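PDB 6I60: alpha-rhamnosidase from Dictyoglomus thermophilum, which probably hydrolyses terminal non-reducing alpha-L-rhamnose residues from alpha-L-rhamnosides, flavonoid glycosides among them. Local coordinates for residues Tyr291-Leu296 and Arg308-Gly313; Ile469-Leu474 and Gly855-Ala860. All coordinates share one frame; numbering follows the deposited sequence.

Contact 1: Tyr291-Leu296 and Arg308-Gly313; sequences YGPITL and RKEIKG
The flat peptide joining G292 to P293, at the open end of a beta hairpin (288-298 with 302-306), takes the carbonyl oxygen of K309 over one of its faces: K309 O stands almost straight above G292 C, 3.2 Å from it. K309 CB lies over the same face, above G292 O. The pyrrolidine ring of P293 continues that surface. K309 O reaches over the nitrogen end of the ring, 3.7 Å from P293 CD, and the start of the E310 side chain is on the same side, just beyond the rim formed by CB and CG, with E310 CB 4.1 Å from P293 CB. I311 CD1 comes obliquely to Y291 O (3.3 Å).

The hairpin belongs to the family's N-terminal domain, and the chain leaving it folds back past the irregular part of its first strand. P293 is backbone-bonded to D306 and also touches Y305 and M178. Between 291-296 and 308-313 themselves there is no hydrogen bond; P293 N has no hydrogen to offer K309 O, so the two segments meet by packing.

The charged ends look elsewhere. E310, its CG anti to the backbone N (chi1 174°), runs extended to a salt bridge with K420, while K309 bends at its last torsion to reach D306. The Y291 ring leads away, and its OH takes a hydrogen bond from K156 N. I311 does the opposite: with CG1 anti to the carbonyl carbon (chi1 -61°), its terminal methyl is brought to the backbone, and I311 CD1 rests 3.7 Å from G292 CA.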
ATOM      1  N   TYR A 291     -19.567 -28.577  -9.323  1.00 69.32           N
ATOM      2  CA  TYR A 291     -18.654 -28.500  -8.192  1.00 71.88           C
ATOM      3  C   TYR A 291     -17.427 -29.353  -8.480  1.00 72.56           C
ATOM      4  O   TYR A 291     -17.532 -30.423  -9.087  1.00 66.04           O
ATOM      5  CB  TYR A 291     -19.330 -28.969  -6.901  1.00 62.74           C
ATOM      6  CG  TYR A 291     -20.130 -27.892  -6.202  1.00 69.65           C
ATOM      7  CD1 TYR A 291     -19.784 -26.553  -6.325  1.00 68.86           C
ATOM      8  CD2 TYR A 291     -21.233 -28.215  -5.421  1.00 72.13           C
ATOM      9  CE1 TYR A 291     -20.514 -25.565  -5.689  1.00 67.29           C
ATOM     10  CE2 TYR A 291     -21.968 -27.234  -4.782  1.00 73.71           C
ATOM     11  CZ  TYR A 291     -21.603 -25.913  -4.918  1.00 73.65           C
ATOM     12  OH  TYR A 291     -22.334 -24.936  -4.281  1.00 73.01           O
ATOM     13  N   GLY A 292     -16.263 -28.874  -8.048  1.00 70.27           N
ATOM     14  CA  GLY A 292     -15.023 -29.547  -8.341  1.00 70.17           C
ATOM     15  C   GLY A 292     -14.306 -30.055  -7.108  1.00 67.16           C
ATOM     16  O   GLY A 292     -14.921 -30.493  -6.130  1.00 58.68           O
ATOM     17  N   PRO A 293     -12.972 -30.010  -7.141  1.00 67.03           N
ATOM     18  CA  PRO A 293     -12.201 -30.517  -5.997  1.00 63.38           C
ATOM     19  C   PRO A 293     -12.292 -29.635  -4.762  1.00 62.83           C
ATOM     20  O   PRO A 293     -12.287 -30.161  -3.642  1.00 67.72           O
ATOM     21  CB  PRO A 293     -10.768 -30.582  -6.543  1.00 61.68           C
ATOM     22  CG  PRO A 293     -10.741 -29.577  -7.649  1.00 60.96           C
ATOM     23  CD  PRO A 293     -12.110 -29.582  -8.256  1.00 64.57           C
ATOM     24  N   ILE A 294     -12.379 -28.318  -4.922  1.00 55.44           N
ATOM     25  CA  ILE A 294     -12.382 -27.413  -3.777  1.00 56.61           C
ATOM     26  C   ILE A 294     -13.762 -27.415  -3.135  1.00 62.17           C
ATOM     27  O   ILE A 294     -14.775 -27.175  -3.804  1.00 61.22           O
ATOM     28  CB  ILE A 294     -11.969 -25.994  -4.200  1.00 54.79           C
ATOM     29  CG1 ILE A 294     -10.527 -25.988  -4.707  1.00 59.29           C
ATOM     30  CG2 ILE A 294     -12.112 -25.031  -3.034  1.00 55.36           C
ATOM     31  CD1 ILE A 294     -10.402 -25.679  -6.177  1.00 60.51           C
ATOM     32  N   THR A 295     -13.806 -27.688  -1.830  1.00 66.28           N
ATOM     33  CA  THR A 295     -15.053 -27.617  -1.078  1.00 63.53           C
ATOM     34  C   THR A 295     -15.164 -26.264  -0.389  1.00 59.93           C
ATOM     35  O   THR A 295     -15.451 -25.253  -1.038  1.00 58.96           O
ATOM     36  CB  THR A 295     -15.141 -28.747  -0.048  1.00 60.43           C
ATOM     37  OG1 THR A 295     -14.141 -28.562   0.959  1.00 59.16           O
ATOM     38  CG2 THR A 295     -14.936 -30.098  -0.722  1.00 67.41           C
ATOM     39  N   LEU A 296     -14.930 -26.230   0.920  1.00 56.70           N
ATOM     40  CA  LEU A 296     -14.994 -24.983   1.665  1.00 58.82           C
ATOM     41  C   LEU A 296     -13.755 -24.139   1.404  1.00 64.68           C
ATOM     42  O   LEU A 296     -12.642 -24.659   1.288  1.00 67.55           O
ATOM     43  CB  LEU A 296     -15.130 -25.262   3.161  1.00 61.60           C
ATOM     44  CG  LEU A 296     -16.309 -26.141   3.577  1.00 62.08           C
ATOM     45  CD1 LEU A 296     -16.273 -26.404   5.074  1.00 62.69           C
ATOM     46  CD2 LEU A 296     -17.619 -25.491   3.176  1.00 63.02           C
ATOM     47  N   ARG A 308      -9.824 -36.321  -5.188  1.00 54.03           N
ATOM     48  CA  ARG A 308     -10.658 -37.383  -5.738  1.00 64.48           C
ATOM     49  C   ARG A 308     -11.824 -36.822  -6.543  1.00 67.65           C
ATOM     50  O   ARG A 308     -12.226 -37.422  -7.546  1.00 70.01           O
ATOM     51  CB  ARG A 308     -11.161 -38.286  -4.612  1.00 67.58           C
ATOM     52  CG  ARG A 308     -10.048 -38.963  -3.823  1.00 62.53           C
ATOM     53  CD  ARG A 308     -10.568 -39.559  -2.526  1.00 58.24           C
ATOM     54  NE  ARG A 308     -11.382 -38.606  -1.777  1.00 65.04           N
ATOM     55  CZ  ARG A 308     -12.106 -38.920  -0.707  1.00 71.13           C
ATOM     56  NH1 ARG A 308     -12.119 -40.168  -0.256  1.00 68.44           N
ATOM     57  NH2 ARG A 308     -12.817 -37.987  -0.087  1.00 67.44           N
ATOM     58  N   LYS A 309     -12.370 -35.676  -6.134  1.00 68.25           N
ATOM     59  CA  LYS A 309     -13.468 -35.018  -6.845  1.00 60.98           C
ATOM     60  C   LYS A 309     -12.971 -34.022  -7.884  1.00 58.71           C
ATOM     61  O   LYS A 309     -13.587 -32.973  -8.094  1.00 61.79           O
ATOM     62  CB  LYS A 309     -14.393 -34.332  -5.843  1.00 57.92           C
ATOM     63  CG  LYS A 309     -14.823 -35.208  -4.676  1.00 63.16           C
ATOM     64  CD  LYS A 309     -15.906 -34.525  -3.849  1.00 62.60           C
ATOM     65  CE  LYS A 309     -16.186 -35.278  -2.556  1.00 66.74           C
ATOM     66  NZ  LYS A 309     -15.424 -34.716  -1.405  1.00 68.18           N
ATOM     67  N   GLU A 310     -11.864 -34.325  -8.555  1.00 60.41           N
ATOM     68  CA  GLU A 310     -11.251 -33.417  -9.519  1.00 66.44           C
ATOM     69  C   GLU A 310     -11.652 -33.840 -10.928  1.00 69.13           C
ATOM     70  O   GLU A 310     -11.208 -34.882 -11.421  1.00 71.40           O
ATOM     71  CB  GLU A 310      -9.733 -33.410  -9.361  1.00 61.62           C
ATOM     72  CG  GLU A 310      -9.012 -32.598 -10.416  1.00 70.10           C
ATOM     73  CD  GLU A 310      -7.594 -32.259 -10.013  1.00 75.60           C
ATOM     74  OE1 GLU A 310      -7.382 -31.875  -8.843  1.00 71.85           O
ATOM     75  OE2 GLU A 310      -6.688 -32.380 -10.863  1.00 90.67           O
ATOM     76  N   ILE A 311     -12.487 -33.027 -11.574  1.00 72.93           N
ATOM     77  CA  ILE A 311     -12.914 -33.291 -12.944  1.00 70.63           C
ATOM     78  C   ILE A 311     -11.723 -33.108 -13.873  1.00 70.92           C
ATOM     79  O   ILE A 311     -11.324 -31.978 -14.176  1.00 69.33           O
ATOM     80  CB  ILE A 311     -14.085 -32.378 -13.352  1.00 60.53           C
ATOM     81  CG1 ILE A 311     -15.293 -32.629 -12.449  1.00 58.43           C
ATOM     82  CG2 ILE A 311     -14.456 -32.604 -14.810  1.00 66.67           C
ATOM     83  CD1 ILE A 311     -15.523 -31.546 -11.426  1.00 64.85           C
ATOM     84  N   LYS A 312     -11.144 -34.218 -14.323  1.00 70.81           N
ATOM     85  CA  LYS A 312      -9.975 -34.150 -15.189  1.00 74.29           C
ATOM     86  C   LYS A 312     -10.370 -33.641 -16.567  1.00 68.39           C
ATOM     87  O   LYS A 312     -11.308 -34.153 -17.184  1.00 76.46           O
ATOM     88  CB  LYS A 312      -9.317 -35.524 -15.303  1.00 79.27           C
ATOM     89  CG  LYS A 312      -9.153 -36.249 -13.978  1.00 81.49           C
ATOM     90  CD  LYS A 312      -7.905 -37.114 -13.975  1.00 78.85           C
ATOM     91  CE  LYS A 312      -8.243 -38.569 -14.267  1.00 79.93           C
ATOM     92  NZ  LYS A 312      -8.829 -39.257 -13.082  1.00 74.16           N
ATOM     93  N   GLY A 313      -9.656 -32.629 -17.048  1.00 69.22           N
ATOM     94  CA  GLY A 313      -9.898 -32.125 -18.384  1.00 68.36           C
ATOM     95  C   GLY A 313     -11.111 -31.235 -18.534  1.00 73.05           C
ATOM     96  O   GLY A 313     -11.731 -31.221 -19.601  1.00 77.98           O
TER

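Contact 2: Ile469-Leu474 and Gly855-Ala860; sequences ICSNEL and GDLKYA
Strand 466-470 is the outermost strand of the antiparallel sheet of the C-terminal domain, although its own chain goes on into the first helix of the six-hairpin glycosidase domain; here that strand meets the start of strand 859-866. C470 and A860 form an antiparallel non-hydrogen-bonded pair, their CA atoms 4.6 Å apart, flanked by a contact of A860 CA with I469 O at 3.4 Å. I469 is backbone-bonded to K861 further along.

Past the pair, S471 makes the largest single contribution. Its N-H makes a weak, bent bond to Y859 O (3.0 Å, 131° at the hydrogen), and S471 OG accepts an equally weak but straighter one from K858 N at 3.3 Å. The serine also lies across the Y859 ring: S471 CB sits 3.8 Å from the ring centroid, 16° off the normal, a CH-pi contact over one face. Y859 has CG between its backbone N and carbonyl carbon (chi1 61°), which brings the ring over S471, just past the end of strand 466-470, and Y859 CE1 to 3.4 Å from C470 O.

On the buried side, one branch of L857 does the touching. L857 CD2 rests against both C470 SG, 3.6 Å away, and N472 CB, with I834 of helix 826-835 and W875 of strand 869-877 closing round it. N472 then caps helix 473-488 through OD1 to I475 N. Because both hydrogen bonds are weak, the seam probably owes as much to the CH-pi contact of S471 with the Y859 ring and the cysteine-leucine packing as to its polar atoms.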
ATOM      1  N   ILE A 469      20.126   1.935   4.419  1.00 48.35           N
ATOM      2  CA  ILE A 469      21.075   1.148   5.192  1.00 48.43           C
ATOM      3  C   ILE A 469      21.779   2.073   6.176  1.00 53.69           C
ATOM      4  O   ILE A 469      22.027   3.249   5.890  1.00 52.76           O
ATOM      5  CB  ILE A 469      22.090   0.406   4.289  1.00 45.99           C
ATOM      6  CG1 ILE A 469      22.848  -0.659   5.090  1.00 51.06           C
ATOM      7  CG2 ILE A 469      23.042   1.387   3.612  1.00 46.93           C
ATOM      8  CD1 ILE A 469      23.506  -1.726   4.237  1.00 50.68           C
ATOM      9  N   CYS A 470      22.082   1.534   7.352  1.00 50.69           N
ATOM     10  CA  CYS A 470      22.637   2.309   8.448  1.00 47.85           C
ATOM     11  C   CYS A 470      23.930   1.669   8.928  1.00 53.15           C
ATOM     12  O   CYS A 470      24.209   0.498   8.658  1.00 53.13           O
ATOM     13  CB  CYS A 470      21.641   2.404   9.613  1.00 40.14           C
ATOM     14  SG  CYS A 470      21.748   3.909  10.577  1.00 62.99           S
ATOM     15  N   SER A 471      24.727   2.465   9.643  1.00 51.10           N
ATOM     16  CA  SER A 471      25.864   1.916  10.370  1.00 48.84           C
ATOM     17  C   SER A 471      25.420   1.146  11.608  1.00 49.52           C
ATOM     18  O   SER A 471      26.168   0.291  12.095  1.00 47.88           O
ATOM     19  CB  SER A 471      26.830   3.039  10.755  1.00 46.28           C
ATOM     20  OG  SER A 471      27.479   2.768  11.984  1.00 55.74           O
ATOM     21  N   ASN A 472      24.223   1.428  12.115  1.00 48.44           N
ATOM     22  CA  ASN A 472      23.652   0.718  13.252  1.00 50.79           C
ATOM     23  C   ASN A 472      22.874  -0.487  12.732  1.00 50.70           C
ATOM     24  O   ASN A 472      21.940  -0.331  11.938  1.00 53.81           O
ATOM     25  CB  ASN A 472      22.752   1.657  14.060  1.00 49.58           C
ATOM     26  CG  ASN A 472      22.081   0.976  15.242  1.00 46.99           C
ATOM     27  OD1 ASN A 472      21.223   0.112  15.072  1.00 50.95           O
ATOM     28  ND2 ASN A 472      22.455   1.384  16.449  1.00 46.52           N
ATOM     29  N   GLU A 473      23.261  -1.687  13.174  1.00 50.56           N
ATOM     30  CA  GLU A 473      22.609  -2.896  12.679  1.00 47.39           C
ATOM     31  C   GLU A 473      21.241  -3.110  13.312  1.00 42.65           C
ATOM     32  O   GLU A 473      20.355  -3.692  12.676  1.00 41.72           O
ATOM     33  CB  GLU A 473      23.497  -4.117  12.924  1.00 48.62           C
ATOM     34  CG  GLU A 473      23.014  -5.390  12.237  1.00 51.67           C
ATOM     35  CD  GLU A 473      22.989  -5.274  10.721  1.00 58.11           C
ATOM     36  OE1 GLU A 473      22.226  -6.029  10.080  1.00 60.46           O
ATOM     37  OE2 GLU A 473      23.731  -4.433  10.170  1.00 54.02           O
ATOM     38  N   LEU A 474      21.048  -2.654  14.551  1.00 45.09           N
ATOM     39  CA  LEU A 474      19.732  -2.758  15.176  1.00 49.92           C
ATOM     40  C   LEU A 474      18.701  -1.935  14.415  1.00 51.68           C
ATOM     41  O   LEU A 474      17.554  -2.365  14.244  1.00 47.68           O
ATOM     42  CB  LEU A 474      19.806  -2.313  16.637  1.00 47.91           C
ATOM     43  CG  LEU A 474      18.475  -2.053  17.346  1.00 49.03           C
ATOM     44  CD1 LEU A 474      17.739  -3.356  17.601  1.00 53.11           C
ATOM     45  CD2 LEU A 474      18.696  -1.301  18.647  1.00 50.46           C
ATOM     46  N   GLY A 855      24.771   9.967  17.764  1.00 56.26           N
ATOM     47  CA  GLY A 855      25.234   8.770  18.448  1.00 48.36           C
ATOM     48  C   GLY A 855      26.584   8.314  17.937  1.00 52.48           C
ATOM     49  O   GLY A 855      27.502   9.113  17.722  1.00 58.20           O
ATOM     50  N   ASP A 856      26.711   7.000  17.738  1.00 54.20           N
ATOM     51  CA  ASP A 856      27.917   6.396  17.186  1.00 53.24           C
ATOM     52  C   ASP A 856      27.742   5.998  15.724  1.00 54.49           C
ATOM     53  O   ASP A 856      28.381   5.049  15.257  1.00 59.00           O
ATOM     54  CB  ASP A 856      28.335   5.187  18.023  1.00 53.89           C
ATOM     55  CG  ASP A 856      27.189   4.220  18.264  1.00 62.82           C
ATOM     56  OD1 ASP A 856      26.020   4.634  18.123  1.00 65.99           O
ATOM     57  OD2 ASP A 856      27.460   3.045  18.593  1.00 68.58           O
ATOM     58  N   LEU A 857      26.885   6.706  14.993  1.00 53.92           N
ATOM     59  CA  LEU A 857      26.670   6.402  13.586  1.00 55.01           C
ATOM     60  C   LEU A 857      27.888   6.797  12.762  1.00 56.76           C
ATOM     61  O   LEU A 857      28.486   7.856  12.972  1.00 60.24           O
ATOM     62  CB  LEU A 857      25.431   7.132  13.066  1.00 52.50           C
ATOM     63  CG  LEU A 857      24.076   6.584  13.515  1.00 50.14           C
ATOM     64  CD1 LEU A 857      22.941   7.375  12.884  1.00 53.76           C
ATOM     65  CD2 LEU A 857      23.956   5.107  13.182  1.00 44.31           C
ATOM     66  N   LYS A 858      28.256   5.933  11.817  1.00 57.36           N
ATOM     67  CA  LYS A 858      29.386   6.184  10.933  1.00 54.34           C
ATOM     68  C   LYS A 858      28.982   6.458   9.494  1.00 54.18           C
ATOM     69  O   LYS A 858      29.661   7.231   8.815  1.00 55.65           O
ATOM     70  CB  LYS A 858      30.356   4.996  10.960  1.00 54.00           C
ATOM     71  CG  LYS A 858      30.809   4.594  12.356  1.00 58.57           C
ATOM     72  CD  LYS A 858      31.977   3.618  12.303  1.00 72.01           C
ATOM     73  CE  LYS A 858      31.500   2.172  12.329  1.00 64.86           C
ATOM     74  NZ  LYS A 858      31.266   1.686  13.719  1.00 68.81           N
ATOM     75  N   TYR A 859      27.897   5.854   9.016  1.00 55.15           N
ATOM     76  CA  TYR A 859      27.437   6.068   7.652  1.00 54.80           C
ATOM     77  C   TYR A 859      25.937   5.813   7.586  1.00 52.36           C
ATOM     78  O   TYR A 859      25.356   5.180   8.470  1.00 53.72           O
ATOM     79  CB  TYR A 859      28.179   5.163   6.657  1.00 51.47           C
ATOM     80  CG  TYR A 859      27.997   3.683   6.918  1.00 54.70           C
ATOM     81  CD1 TYR A 859      26.899   2.998   6.411  1.00 57.90           C
ATOM     82  CD2 TYR A 859      28.923   2.970   7.671  1.00 55.23           C
ATOM     83  CE1 TYR A 859      26.724   1.650   6.651  1.00 58.54           C
ATOM     84  CE2 TYR A 859      28.758   1.616   7.912  1.00 52.56           C
ATOM     85  CZ  TYR A 859      27.657   0.962   7.398  1.00 55.95           C
ATOM     86  OH  TYR A 859      27.482  -0.383   7.632  1.00 57.68           O
ATOM     87  N   ALA A 860      25.321   6.313   6.516  1.00 51.00           N
ATOM     88  CA  ALA A 860      23.908   6.086   6.243  1.00 52.60           C
ATOM     89  C   ALA A 860      23.614   6.529   4.818  1.00 52.37           C
ATOM     90  O   ALA A 860      24.203   7.499   4.335  1.00 52.06           O
ATOM     91  CB  ALA A 860      23.010   6.845   7.229  1.00 48.93           C
TER

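Contact 1 and contact 2 lie far apart, their centres 55 Å from each other and their nearest atoms about 40 Å, and they share no sheet or helix. They come in series along the chain: 291-296 and 308-313 meet at the open end of a local hairpin, 12 residues apart, within the N-terminal family domain before 469-474 begins. Contact 2 instead spans 381 residues, bringing the chain entering the helical glycosidase domain beside the chain that follows it. Between its segments lies most of that domain, so contact 1 shapes one beta domain internally, whereas contact 2 ties the helical domain to the C-terminal beta sheet.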